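Local coordinates for hypothetical protein (Pseudomonas aeruginosa, PDB 2IGS) that is of unknown function but belongs to the DUF3218 family, which is probably related to the lysozyme-like proteins, at residues R120-V132 with L201-F214. Numbering follows the deposited sequence. Where two conformers were deposited one is given.
Sequences RFKGSPNVYPTDV and LRYTTAVTLLLAYF
F121 meets F214 in an edge-to-face stack: the ring centroids lie 5.1 Å apart, the planes stand at 74°, and the edge of F121 points into the face of F214. Traced outward, CB of F121 is directed past helix 203-216 rather than at it, but with CG beside the backbone N (chi1 -54°) the ring swings back toward the helix. CG and CD1 come under L210, whose CD2 sits over the ring face in a CH-pi contact, 3.9 Å from the centroid and 10° off the normal. CE1 makes the shortest approach of this ring, 3.4 Å to CD2 of F214, and CZ ends 4.0 Å from CD2 of L211. In the conformer described, R120 takes the edge of the F214 ring: CE1 of F214 lies over the guanidinium centre, with the two planes nearly perpendicular. A water donates to O of F214 (2.8 Å); its link to R120 is doubtful.

At the helix start, the type I turn Y128-D131 is applied to the first turn. CG2 of T130 lies 3.3 Å from C of R202, and CG of P129 is 3.7 Å from CD2 of Y203.

The linker joining helix 87-113 to strand 132-134 in the chain thus touches helix 203-216 at two separate places, residues 120-121 near F214 and 129-130 near its start; helix 35-48 borders F121 through L48, and helix 63-82 borders P129 and T130 through L68.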
loop_
_atom_site.group_PDB
_atom_site.type_symbol
_atom_site.label_atom_id
_atom_site.label_comp_id
_atom_site.label_asym_id
_atom_site.label_seq_id
_atom_site.Cartn_x
_atom_site.Cartn_y
_atom_site.Cartn_z
ATOM N N ARG F 120 18.008 7.684 -19.237
ATOM C CA ARG F 120 17.506 6.563 -20.035
ATOM C C ARG F 120 18.634 5.730 -20.657
ATOM O O ARG F 120 18.476 4.527 -20.855
ATOM C CB ARG F 120 16.535 7.046 -21.127
ATOM C CG ARG F 120 15.080 7.142 -20.689
ATOM C CD ARG F 120 14.456 5.761 -20.467
ATOM N NE ARG F 120 13.685 5.276 -21.611
ATOM C CZ ARG F 120 13.312 4.005 -21.784
ATOM N NH1 ARG F 120 13.649 3.068 -20.903
ATOM N NH2 ARG F 120 12.601 3.661 -22.846
ATOM N N PHE F 121 19.768 6.372 -20.936
ATOM C CA PHE F 121 20.881 5.737 -21.680
ATOM C C PHE F 121 21.893 5.028 -20.797
ATOM O O PHE F 121 22.905 4.514 -21.291
ATOM C CB PHE F 121 21.637 6.758 -22.559
ATOM C CG PHE F 121 20.764 7.541 -23.497
ATOM C CD1 PHE F 121 19.769 6.915 -24.247
ATOM C CD2 PHE F 121 20.968 8.913 -23.658
ATOM C CE1 PHE F 121 18.949 7.663 -25.127
ATOM C CE2 PHE F 121 20.155 9.680 -24.526
ATOM C CZ PHE F 121 19.141 9.051 -25.268
ATOM N N LYS F 122 21.635 4.997 -19.491
ATOM C CA LYS F 122 22.595 4.438 -18.540
ATOM C C LYS F 122 22.337 2.971 -18.228
ATOM O O LYS F 122 21.294 2.408 -18.611
ATOM C CB LYS F 122 22.618 5.282 -17.270
ATOM C CG LYS F 122 23.090 6.702 -17.530
ATOM C CD LYS F 122 23.121 7.539 -16.292
ATOM C CE LYS F 122 23.604 8.930 -16.598
ATOM N NZ LYS F 122 23.234 9.873 -15.495
ATOM N N GLY F 123 23.296 2.329 -17.567
ATOM C CA GLY F 123 23.064 0.984 -17.033
ATOM C C GLY F 123 23.003 -0.221 -17.981
ATOM O O GLY F 123 22.625 -1.323 -17.563
ATOM N N SER F 124 23.358 -0.047 -19.248
ATOM C CA SER F 124 23.765 -1.208 -20.030
ATOM C C SER F 124 25.262 -1.394 -19.731
ATOM O O SER F 124 25.901 -0.500 -19.164
ATOM C CB SER F 124 23.470 -1.019 -21.524
ATOM O OG SER F 124 24.545 -0.369 -22.175
ATOM N N PRO F 125 25.834 -2.551 -20.071
ATOM C CA PRO F 125 27.241 -2.724 -19.719
ATOM C C PRO F 125 28.182 -2.116 -20.772
ATOM O O PRO F 125 29.401 -2.239 -20.677
ATOM C CB PRO F 125 27.400 -4.243 -19.658
ATOM C CG PRO F 125 26.158 -4.830 -20.272
ATOM C CD PRO F 125 25.305 -3.720 -20.782
ATOM N N ASN F 126 27.593 -1.473 -21.766
ATOM C CA ASN F 126 28.321 -0.883 -22.899
ATOM C C ASN F 126 28.798 0.517 -22.558
ATOM O O ASN F 126 27.982 1.369 -22.217
ATOM C CB ASN F 126 27.398 -0.834 -24.114
ATOM C CG ASN F 126 27.200 -2.193 -24.752
ATOM O OD1 ASN F 126 27.948 -3.136 -24.485
ATOM N ND2 ASN F 126 26.210 -2.292 -25.624
ATOM N N VAL F 127 30.114 0.728 -22.622
ATOM C CA VAL F 127 30.763 2.002 -22.302
ATOM C C VAL F 127 30.843 2.943 -23.535
ATOM O O VAL F 127 30.742 4.176 -23.405
ATOM C CB VAL F 127 32.201 1.769 -21.703
ATOM C CG1 VAL F 127 32.907 3.067 -21.469
ATOM C CG2 VAL F 127 32.149 0.991 -20.393
ATOM N N TYR F 128 31.025 2.359 -24.721
ATOM C CA TYR F 128 31.180 3.108 -25.986
ATOM C C TYR F 128 29.917 3.110 -26.847
ATOM O O TYR F 128 29.149 2.147 -26.808
ATOM C CB TYR F 128 32.385 2.561 -26.752
ATOM C CG TYR F 128 33.625 2.693 -25.904
ATOM C CD1 TYR F 128 34.225 3.933 -25.715
ATOM C CD2 TYR F 128 34.138 1.601 -25.228
ATOM C CE1 TYR F 128 35.328 4.073 -24.910
ATOM C CE2 TYR F 128 35.248 1.723 -24.402
ATOM C CZ TYR F 128 35.828 2.974 -24.241
ATOM O OH TYR F 128 36.939 3.108 -23.444
ATOM N N PRO F 129 29.687 4.186 -27.635
ATOM C CA PRO F 129 28.408 4.231 -28.348
ATOM C C PRO F 129 28.308 3.167 -29.427
ATOM O O PRO F 129 27.213 2.758 -29.788
ATOM C CB PRO F 129 28.390 5.646 -28.955
ATOM C CG PRO F 129 29.819 6.025 -29.068
ATOM C CD PRO F 129 30.507 5.377 -27.907
ATOM N N THR F 130 29.457 2.717 -29.922
ATOM C CA THR F 130 29.528 1.718 -30.965
ATOM C C THR F 130 29.622 0.291 -30.420
ATOM O O THR F 130 29.837 -0.650 -31.183
ATOM C CB THR F 130 30.758 1.952 -31.839
ATOM O OG1 THR F 130 31.904 2.063 -30.991
ATOM C CG2 THR F 130 30.602 3.242 -32.655
ATOM N N ASP F 131 29.486 0.115 -29.110
ATOM C CA ASP F 131 29.655 -1.222 -28.540
ATOM C C ASP F 131 28.536 -2.160 -29.031
ATOM O O ASP F 131 27.360 -1.745 -29.238
ATOM C CB ASP F 131 29.693 -1.178 -27.000
ATOM C CG ASP F 131 31.105 -0.940 -26.431
ATOM O OD1 ASP F 131 32.111 -1.135 -27.139
ATOM O OD2 ASP F 131 31.217 -0.546 -25.248
ATOM N N VAL F 132 28.929 -3.414 -29.243
ATOM C CA VAL F 132 28.002 -4.496 -29.539
ATOM C C VAL F 132 28.267 -5.634 -28.560
ATOM O O VAL F 132 29.404 -6.122 -28.413
ATOM C CB VAL F 132 28.076 -4.963 -31.017
ATOM C CG1 VAL F 132 26.998 -6.012 -31.321
ATOM C CG2 VAL F 132 27.919 -3.753 -31.956
ATOM N N LEU F 201 29.347 0.070 -37.579
ATOM C CA LEU F 201 28.906 1.198 -36.764
ATOM C C LEU F 201 29.996 2.238 -36.609
ATOM O O LEU F 201 31.180 1.906 -36.526
ATOM C CB LEU F 201 28.392 0.771 -35.380
ATOM C CG LEU F 201 26.969 0.218 -35.242
ATOM C CD1 LEU F 201 26.648 0.020 -33.776
ATOM C CD2 LEU F 201 25.906 1.125 -35.904
ATOM N N ARG F 202 29.577 3.501 -36.586
ATOM C CA ARG F 202 30.478 4.581 -36.196
ATOM C C ARG F 202 29.851 5.373 -35.074
ATOM O O ARG F 202 28.668 5.231 -34.816
ATOM C CB ARG F 202 30.871 5.459 -37.395
ATOM C CG ARG F 202 31.925 4.791 -38.312
ATOM C CD ARG F 202 31.757 5.236 -39.744
ATOM N NE ARG F 202 31.054 6.512 -39.779
ATOM C CZ ARG F 202 29.980 6.778 -40.517
ATOM N NH1 ARG F 202 29.472 5.868 -41.348
ATOM N NH2 ARG F 202 29.434 7.984 -40.428
ATOM N N TYR F 203 30.670 6.180 -34.390
ATOM C CA TYR F 203 30.254 6.964 -33.237
ATOM C C TYR F 203 28.988 7.731 -33.580
ATOM O O TYR F 203 27.997 7.682 -32.861
ATOM C CB TYR F 203 31.407 7.923 -32.882
ATOM C CG TYR F 203 31.157 8.949 -31.797
ATOM C CD1 TYR F 203 30.394 10.094 -32.044
ATOM C CD2 TYR F 203 31.750 8.816 -30.554
ATOM C CE1 TYR F 203 30.206 11.069 -31.030
ATOM C CE2 TYR F 203 31.581 9.777 -29.559
ATOM C CZ TYR F 203 30.807 10.888 -29.795
ATOM O OH TYR F 203 30.643 11.825 -28.797
ATOM N N THR F 204 29.046 8.406 -34.718
ATOM C CA THR F 204 28.009 9.271 -35.237
ATOM C C THR F 204 26.700 8.526 -35.617
ATOM O O THR F 204 25.588 8.994 -35.318
ATOM C CB THR F 204 28.666 10.029 -36.400
ATOM O OG1 THR F 204 28.479 11.439 -36.288
ATOM C CG2 THR F 204 28.342 9.496 -37.757
ATOM N N THR F 205 26.834 7.354 -36.241
ATOM C CA THR F 205 25.678 6.551 -36.682
ATOM C C THR F 205 25.098 5.665 -35.563
ATOM O O THR F 205 23.905 5.335 -35.582
ATOM C CB THR F 205 26.025 5.644 -37.866
ATOM O OG1 THR F 205 27.229 4.937 -37.558
ATOM C CG2 THR F 205 26.195 6.445 -39.187
ATOM N N ALA F 206 25.949 5.252 -34.627
ATOM C CA ALA F 206 25.511 4.632 -33.352
ATOM C C ALA F 206 24.626 5.589 -32.550
ATOM O O ALA F 206 23.644 5.164 -31.953
ATOM C CB ALA F 206 26.693 4.223 -32.525
ATOM N N VAL F 207 24.976 6.878 -32.517
ATOM C CA VAL F 207 24.141 7.843 -31.800
ATOM C C VAL F 207 22.805 8.046 -32.540
ATOM O O VAL F 207 21.775 8.195 -31.898
ATOM C CB VAL F 207 24.853 9.199 -31.547
ATOM C CG1 VAL F 207 23.851 10.232 -31.042
ATOM C CG2 VAL F 207 26.057 9.063 -30.583
ATOM N N THR F 208 22.833 8.031 -33.878
ATOM C CA THR F 208 21.612 8.085 -34.712
ATOM C C THR F 208 20.648 6.926 -34.371
ATOM O O THR F 208 19.449 7.143 -34.194
ATOM C CB THR F 208 21.939 8.087 -36.232
ATOM O OG1 THR F 208 22.961 9.049 -36.500
ATOM C CG2 THR F 208 20.726 8.422 -37.088
ATOM N N LEU F 209 21.190 5.711 -34.286
ATOM C CA LEU F 209 20.430 4.521 -33.952
ATOM C C LEU F 209 19.861 4.657 -32.552
ATOM O O LEU F 209 18.663 4.360 -32.340
ATOM C CB LEU F 209 21.325 3.264 -34.040
ATOM C CG LEU F 209 20.780 1.889 -33.606
ATOM C CD1 LEU F 209 19.679 1.423 -34.577
ATOM C CD2 LEU F 209 21.893 0.810 -33.503
ATOM N N LEU F 210 20.709 5.114 -31.616
ATOM C CA LEU F 210 20.339 5.264 -30.208
ATOM C C LEU F 210 19.095 6.139 -30.029
ATOM O O LEU F 210 18.175 5.783 -29.302
ATOM C CB LEU F 210 21.505 5.846 -29.386
ATOM C CG LEU F 210 21.261 6.057 -27.884
ATOM C CD1 LEU F 210 21.262 4.713 -27.132
ATOM C CD2 LEU F 210 22.291 6.999 -27.273
ATOM N N LEU F 211 19.106 7.288 -30.685
ATOM C CA LEU F 211 18.008 8.239 -30.609
ATOM C C LEU F 211 16.759 7.729 -31.328
ATOM O O LEU F 211 15.661 7.958 -30.862
ATOM C CB LEU F 211 18.453 9.586 -31.202
ATOM C CG LEU F 211 19.558 10.309 -30.427
ATOM C CD1 LEU F 211 19.977 11.591 -31.125
ATOM C CD2 LEU F 211 19.143 10.560 -28.975
ATOM N N ALA F 212 16.927 7.035 -32.450
ATOM C CA ALA F 212 15.777 6.469 -33.161
ATOM C C ALA F 212 14.986 5.474 -32.308
ATOM O O ALA F 212 13.757 5.542 -32.219
ATOM C CB ALA F 212 16.236 5.793 -34.470
ATOM N N TYR F 213 15.717 4.526 -31.735
ATOM C CA TYR F 213 15.218 3.512 -30.816
ATOM C C TYR F 213 14.536 4.161 -29.619
ATOM O O TYR F 213 13.353 3.940 -29.376
ATOM C CB TYR F 213 16.403 2.667 -30.365
ATOM C CG TYR F 213 16.091 1.610 -29.328
ATOM C CD1 TYR F 213 15.558 0.381 -29.701
ATOM C CD2 TYR F 213 16.401 1.813 -27.978
ATOM C CE1 TYR F 213 15.273 -0.604 -28.757
ATOM C CE2 TYR F 213 16.125 0.821 -27.013
ATOM C CZ TYR F 213 15.560 -0.379 -27.413
ATOM O OH TYR F 213 15.277 -1.371 -26.495
ATOM N N PHE F 214 15.273 4.994 -28.891
ATOM C CA PHE F 214 14.747 5.578 -27.658
ATOM C C PHE F 214 13.635 6.586 -27.861
ATOM O O PHE F 214 12.932 6.931 -26.920
ATOM C CB PHE F 214 15.873 6.152 -26.775
ATOM C CG PHE F 214 16.470 5.136 -25.848
ATOM C CD1 PHE F 214 15.747 4.667 -24.751
ATOM C CD2 PHE F 214 17.722 4.609 -26.095
ATOM C CE1 PHE F 214 16.284 3.706 -23.905
ATOM C CE2 PHE F 214 18.268 3.657 -25.257
ATOM C CZ PHE F 214 17.555 3.212 -24.151
HETATM O O HOH W 1 12.432 5.518 -24.545
#